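YfhH hypothetical protein (Bacillus subtilis, PDB 1SF9) is of unknown function but has been proposed to be a transcriptional regulator, is a homodimer, and belongs to the DUF1811 family. Local coordinates at residues G83-V88 and E94-Y99; E78-G83 and L119-L124. All coordinates share one frame; numbering follows the deposited sequence.

Contact 1 of 2, residues G83-V88 and E94-Y99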
loop_
_atom_site.group_PDB
_atom_site.type_symbol
_atom_site.label_atom_id
_atom_site.label_comp_id
_atom_site.label_asym_id
_atom_site.label_seq_id
_atom_site.Cartn_x
_atom_site.Cartn_y
_atom_site.Cartn_z
ATOM N N GLY A 83 6.718 16.727 5.636
ATOM C CA GLY A 83 7.259 17.913 5.012
ATOM C C GLY A 83 8.041 17.647 3.754
ATOM O O GLY A 83 8.306 18.583 2.986
ATOM N N GLU A 84 8.432 16.391 3.545
ATOM C CA GLU A 84 9.176 16.007 2.348
ATOM C C GLU A 84 8.182 15.605 1.256
ATOM O O GLU A 84 7.071 15.158 1.545
ATOM C CB GLU A 84 10.135 14.842 2.650
ATOM C CG GLU A 84 11.044 14.487 1.449
ATOM C CD GLU A 84 12.150 13.485 1.784
ATOM O OE1 GLU A 84 12.683 13.533 2.910
ATOM O OE2 GLU A 84 12.494 12.667 0.904
ATOM N N THR A 85 8.597 15.769 0.003
ATOM C CA THR A 85 7.757 15.440 -1.143
ATOM C C THR A 85 8.389 14.284 -1.931
ATOM O O THR A 85 9.602 14.255 -2.168
ATOM C CB THR A 85 7.580 16.688 -2.020
ATOM O OG1 THR A 85 6.973 17.717 -1.225
ATOM C CG2 THR A 85 6.673 16.386 -3.221
ATOM N N TYR A 86 7.552 13.308 -2.271
ATOM C CA TYR A 86 7.978 12.089 -2.958
ATOM C C TYR A 86 7.216 11.894 -4.236
ATOM O O TYR A 86 6.148 12.475 -4.439
ATOM C CB TYR A 86 7.628 10.841 -2.072
ATOM C CG TYR A 86 8.320 10.903 -0.714
ATOM C CD1 TYR A 86 7.830 11.756 0.279
ATOM C CD2 TYR A 86 9.442 10.105 -0.466
ATOM C CE1 TYR A 86 8.466 11.819 1.521
ATOM C CE2 TYR A 86 10.079 10.168 0.777
ATOM C CZ TYR A 86 9.592 11.026 1.771
ATOM O OH TYR A 86 10.214 11.091 2.977
ATOM N N ARG A 87 7.776 11.072 -5.112
ATOM C CA ARG A 87 7.093 10.738 -6.341
ATOM C C ARG A 87 6.171 9.585 -5.979
ATOM O O ARG A 87 6.538 8.737 -5.169
ATOM C CB ARG A 87 8.075 10.255 -7.411
ATOM C CG ARG A 87 7.391 9.398 -8.484
ATOM C CD ARG A 87 8.320 9.031 -9.632
ATOM N NE ARG A 87 7.856 7.831 -10.328
ATOM C CZ ARG A 87 8.207 6.596 -9.987
ATOM N NH1 ARG A 87 7.742 5.555 -10.665
ATOM N NH2 ARG A 87 9.041 6.402 -8.972
ATOM N N VAL A 88 4.967 9.563 -6.538
ATOM C CA VAL A 88 4.066 8.437 -6.270
ATOM C C VAL A 88 4.384 7.424 -7.364
ATOM O O VAL A 88 4.294 7.737 -8.545
ATOM C CB VAL A 88 2.603 8.857 -6.328
ATOM C CG1 VAL A 88 1.686 7.649 -6.170
ATOM C CG2 VAL A 88 2.352 9.888 -5.228
ATOM N N GLU A 94 3.321 14.003 -7.419
ATOM C CA GLU A 94 4.225 14.250 -6.273
ATOM C C GLU A 94 3.328 14.361 -5.057
ATOM O O GLU A 94 2.248 14.950 -5.126
ATOM C CB GLU A 94 5.014 15.553 -6.460
ATOM C CG GLU A 94 6.197 15.377 -7.424
ATOM C CD GLU A 94 7.053 16.632 -7.597
ATOM O OE1 GLU A 94 6.994 17.563 -6.759
ATOM O OE2 GLU A 94 7.803 16.677 -8.598
ATOM N N PHE A 95 3.777 13.776 -3.955
ATOM C CA PHE A 95 2.991 13.737 -2.733
ATOM C C PHE A 95 3.818 14.262 -1.572
ATOM O O PHE A 95 4.903 13.767 -1.294
ATOM C CB PHE A 95 2.599 12.275 -2.494
ATOM C CG PHE A 95 1.701 12.053 -1.305
ATOM C CD1 PHE A 95 2.225 11.657 -0.088
ATOM C CD2 PHE A 95 0.314 12.165 -1.433
ATOM C CE1 PHE A 95 1.380 11.370 0.985
ATOM C CE2 PHE A 95 -0.537 11.879 -0.357
ATOM C CZ PHE A 95 -0.003 11.476 0.846
ATOM N N THR A 96 3.282 15.259 -0.898
ATOM C CA THR A 96 3.937 15.846 0.262
ATOM C C THR A 96 3.336 15.229 1.520
ATOM O O THR A 96 2.121 15.221 1.702
ATOM C CB THR A 96 3.728 17.370 0.259
ATOM O OG1 THR A 96 4.265 17.908 -0.970
ATOM C CG2 THR A 96 4.396 18.009 1.480
ATOM N N ILE A 97 4.194 14.720 2.399
ATOM C CA ILE A 97 3.710 14.089 3.618
ATOM C C ILE A 97 3.341 15.106 4.710
ATOM O O ILE A 97 4.097 16.032 4.978
ATOM C CB ILE A 97 4.778 13.151 4.199
ATOM C CG1 ILE A 97 5.059 12.030 3.197
ATOM C CG2 ILE A 97 4.296 12.530 5.546
ATOM C CD1 ILE A 97 5.964 10.910 3.784
ATOM N N SER A 98 2.174 14.925 5.322
ATOM C CA SER A 98 1.738 15.784 6.427
ATOM C C SER A 98 2.161 15.072 7.714
ATOM O O SER A 98 2.727 15.681 8.641
ATOM C CB SER A 98 0.226 15.997 6.407
ATOM O OG SER A 98 -0.152 16.782 5.271
ATOM N N TYR A 99 1.833 13.780 7.791
ATOM C CA TYR A 99 2.236 12.976 8.941
ATOM C C TYR A 99 2.122 11.497 8.625
ATOM O O TYR A 99 1.562 11.087 7.594
ATOM C CB TYR A 99 1.393 13.288 10.207
ATOM C CG TYR A 99 -0.075 12.988 10.062
ATOM C CD1 TYR A 99 -0.595 11.740 10.414
ATOM C CD2 TYR A 99 -0.941 13.939 9.541
ATOM C CE1 TYR A 99 -1.963 11.457 10.246
ATOM C CE2 TYR A 99 -2.305 13.654 9.363
ATOM C CZ TYR A 99 -2.796 12.415 9.721
ATOM O OH TYR A 99 -4.143 12.155 9.542
#
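A beta hairpin brings Thr-85 and Tyr-86 of strand 85-88 against Thr-96 and Phe-95 of strand 94-101. Tyr-86 and Phe-95 form its antiparallel hydrogen-bonded pair: Tyr-86 N gives its hydrogen to Phe-95 O at 2.9 Å, and Phe-95 N returns one to Tyr-86 O at 2.7 Å, both nearly straight. Beyond Thr-85, Ile-97 N binds Glu-84 O at 3.0 Å and Gly-83 N binds Ile-97 O at 2.8 Å, so the pairing runs on past the end of strand 85-88. Gly-83 suits its place because it has a positive phi, at which a CB would collide with the carbonyl oxygen of Pro-82.

On the partly exposed face, Thr-85 and Thr-96 sit in a non-hydrogen-bonded pair. Each turns its hydroxyl opposite its own carbonyl carbon and beside the backbone N (chi1 -59° and -58°), which leaves the methyl anti to N and the two hydroxyls facing each other, with Thr-85 OG1 and Thr-96 OG1 hydrogen-bonded at 2.7 Å. Beta-branched residues suit strands, and the Thr-85 methyl CG2 also rests on Glu-94 CB at 3.7 Å, while the Glu-94 carboxylate makes a salt bridge to Lys-127.

These are two of five antiparallel strands, with the last, 124-126, flanking 85-88 on its other edge, an order reminiscent of SH3-like barrels. The contacts made by Tyr-86, Val-88, Phe-95 and Ile-97 are largely apolar. Tyr-86 CE1 meets the terminal methyl Ile-97 CD1 at 3.5 Å, neither squarely on the ring's face nor at its edge, and its hydroxyl accepts a hydrogen bond from Ser-81 N, a use for tyrosine that phenylalanine lacks. Val-88 CG2 packs on Phe-95 CB at 3.6 Å, whereas the Phe-95 ring, its CG anti to N (chi1 -176°), leads away to Leu-119, Ala-105 and Leu-124.

Contact 2 of 2, residues E78-G83 and L119-L124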
loop_
_atom_site.group_PDB
_atom_site.type_symbol
_atom_site.label_atom_id
_atom_site.label_comp_id
_atom_site.label_asym_id
_atom_site.label_seq_id
_atom_site.Cartn_x
_atom_site.Cartn_y
_atom_site.Cartn_z
ATOM N N GLU A 78 9.900 5.467 9.935
ATOM C CA GLU A 78 10.807 6.564 10.263
ATOM C C GLU A 78 11.733 6.986 9.131
ATOM O O GLU A 78 12.421 8.006 9.233
ATOM C CB GLU A 78 11.605 6.258 11.543
ATOM C CG GLU A 78 12.279 4.916 11.597
ATOM C CD GLU A 78 12.861 4.616 12.977
ATOM O OE1 GLU A 78 12.102 4.641 13.972
ATOM O OE2 GLU A 78 14.076 4.356 13.071
ATOM N N ASP A 79 11.738 6.231 8.038
ATOM C CA ASP A 79 12.563 6.608 6.896
ATOM C C ASP A 79 11.823 7.581 5.970
ATOM O O ASP A 79 12.338 7.960 4.916
ATOM C CB ASP A 79 12.988 5.387 6.091
ATOM C CG ASP A 79 13.926 4.480 6.862
ATOM O OD1 ASP A 79 14.642 4.985 7.746
ATOM O OD2 ASP A 79 13.947 3.277 6.566
ATOM N N TYR A 80 10.622 7.983 6.379
ATOM C CA TYR A 80 9.796 8.910 5.616
ATOM C C TYR A 80 9.624 10.147 6.469
ATOM O O TYR A 80 9.434 10.059 7.686
ATOM C CB TYR A 80 8.510 8.264 5.251
ATOM C CG TYR A 80 8.800 7.067 4.374
ATOM C CD1 TYR A 80 8.806 7.215 2.989
ATOM C CD2 TYR A 80 9.067 5.828 4.960
ATOM C CE1 TYR A 80 9.099 6.121 2.178
ATOM C CE2 TYR A 80 9.365 4.732 4.150
ATOM C CZ TYR A 80 9.386 4.880 2.757
ATOM O OH TYR A 80 9.694 3.819 1.967
ATOM N N SER A 81 9.684 11.314 5.844
ATOM C CA SER A 81 9.626 12.528 6.621
ATOM C C SER A 81 8.499 13.494 6.374
ATOM O O SER A 81 8.274 13.866 5.245
ATOM C CB SER A 81 10.916 13.339 6.416
ATOM O OG SER A 81 12.068 12.581 6.700
ATOM N N PRO A 82 7.780 13.908 7.429
ATOM C CA PRO A 82 6.704 14.878 7.238
ATOM C C PRO A 82 7.366 16.137 6.627
ATOM O O PRO A 82 8.463 16.546 7.039
ATOM C CB PRO A 82 6.208 15.121 8.664
ATOM C CG PRO A 82 6.355 13.778 9.291
ATOM C CD PRO A 82 7.667 13.246 8.745
ATOM N N GLY A 83 6.718 16.727 5.636
ATOM C CA GLY A 83 7.259 17.913 5.012
ATOM C C GLY A 83 8.041 17.647 3.754
ATOM O O GLY A 83 8.306 18.583 2.986
ATOM N N LEU A 119 -1.718 7.401 1.631
ATOM C CA LEU A 119 -1.085 6.422 0.727
ATOM C C LEU A 119 -0.141 5.524 1.509
ATOM O O LEU A 119 0.505 5.962 2.468
ATOM C CB LEU A 119 -0.236 7.102 -0.352
ATOM C CG LEU A 119 -0.972 7.933 -1.400
ATOM C CD1 LEU A 119 0.053 8.697 -2.251
ATOM C CD2 LEU A 119 -1.806 7.008 -2.268
ATOM N N PRO A 120 -0.034 4.241 1.111
ATOM C CA PRO A 120 0.879 3.341 1.833
ATOM C C PRO A 120 2.306 3.828 1.583
ATOM O O PRO A 120 2.614 4.287 0.490
ATOM C CB PRO A 120 0.642 1.992 1.174
ATOM C CG PRO A 120 -0.755 2.101 0.597
ATOM C CD PRO A 120 -0.778 3.516 0.068
ATOM N N ILE A 121 3.185 3.739 2.577
ATOM C CA ILE A 121 4.542 4.224 2.362
ATOM C C ILE A 121 5.298 3.501 1.251
ATOM O O ILE A 121 6.254 4.027 0.709
ATOM C CB ILE A 121 5.376 4.249 3.669
ATOM C CG1 ILE A 121 5.372 2.879 4.339
ATOM C CG2 ILE A 121 4.801 5.296 4.616
ATOM C CD1 ILE A 121 6.225 2.830 5.619
ATOM N N SER A 122 4.841 2.309 0.880
ATOM C CA SER A 122 5.486 1.551 -0.177
ATOM C C SER A 122 5.360 2.175 -1.574
ATOM O O SER A 122 6.076 1.759 -2.478
ATOM C CB SER A 122 4.925 0.127 -0.230
ATOM O OG SER A 122 3.518 0.182 -0.196
ATOM N N VAL A 123 4.464 3.144 -1.758
ATOM C CA VAL A 123 4.325 3.757 -3.080
ATOM C C VAL A 123 5.058 5.089 -3.176
ATOM O O VAL A 123 5.022 5.734 -4.209
ATOM C CB VAL A 123 2.819 3.966 -3.513
ATOM C CG1 VAL A 123 2.031 2.672 -3.333
ATOM C CG2 VAL A 123 2.159 5.069 -2.725
ATOM N N LEU A 124 5.738 5.495 -2.104
ATOM C CA LEU A 124 6.471 6.760 -2.126
ATOM C C LEU A 124 7.929 6.554 -2.508
ATOM O O LEU A 124 8.673 5.849 -1.827
ATOM C CB LEU A 124 6.388 7.445 -0.767
ATOM C CG LEU A 124 4.962 7.768 -0.329
ATOM C CD1 LEU A 124 5.053 8.507 1.011
ATOM C CD2 LEU A 124 4.230 8.647 -1.357
HETATM O O HOH W 1 8.711 3.509 -0.457
#
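Tyr-80 swings its ring toward Ile-121 by setting CG opposite its own carbonyl carbon (chi1 -62°), while Ile-121 keeps CG1 between N and C (chi1 54°). The ring therefore lies with one face over the branched carbon: Ile-121 CB sits 4.1 Å from the Tyr-80 ring centroid, 12° off its normal, a CH-pi contact. Ile-121 CD1 reaches the same ring at CE2, 4.0 Å away. Leu-124 O lies at the ring's edge, near its plane, and Leu-124 CB is 4.2 Å from Tyr-80 CE1.

Residues 121-123 form the 3-10 turn leading into the last strand of the sheet, much as in SH3-like barrels, and the loop before strand 85-88 is laid against it. Polar closure comes from one water: Tyr-80 OH donates to it at 2.6 Å, and it donates in turn to Ile-121 O at 2.8 Å and Leu-124 O at 2.7 Å. Tyrosine suits this place because it offers both an apolar face and a polar end. With a phenylalanine here, the water would probably lose its hydrogen-bond donor, and the link it makes from the loop to these two carbonyls would go too. Leu-75 also packs on both Tyr-80 and Ile-121.

How the contacts relate
After helix 57-74 the chain enters the loop 78-83, passes through Gly-83, which both contacts share, and runs along strand 85-88. Contact 1 closes first: a turn of five residues returns the chain as strand 94-101, completing the hairpin. Strands 104-109 and 115-120 follow before contact 2 closes a much longer loop by bringing 119-124 back to 78-83, so contact 1 is nested inside it. Their centres lie about 7 Å apart, and both reach the same sheet. Contact 1 joins neighbouring strands, whereas contact 2 fastens the segment that leads in from the helices to the 3-10 turn introducing the final strand, 124-126, which borders 85-88.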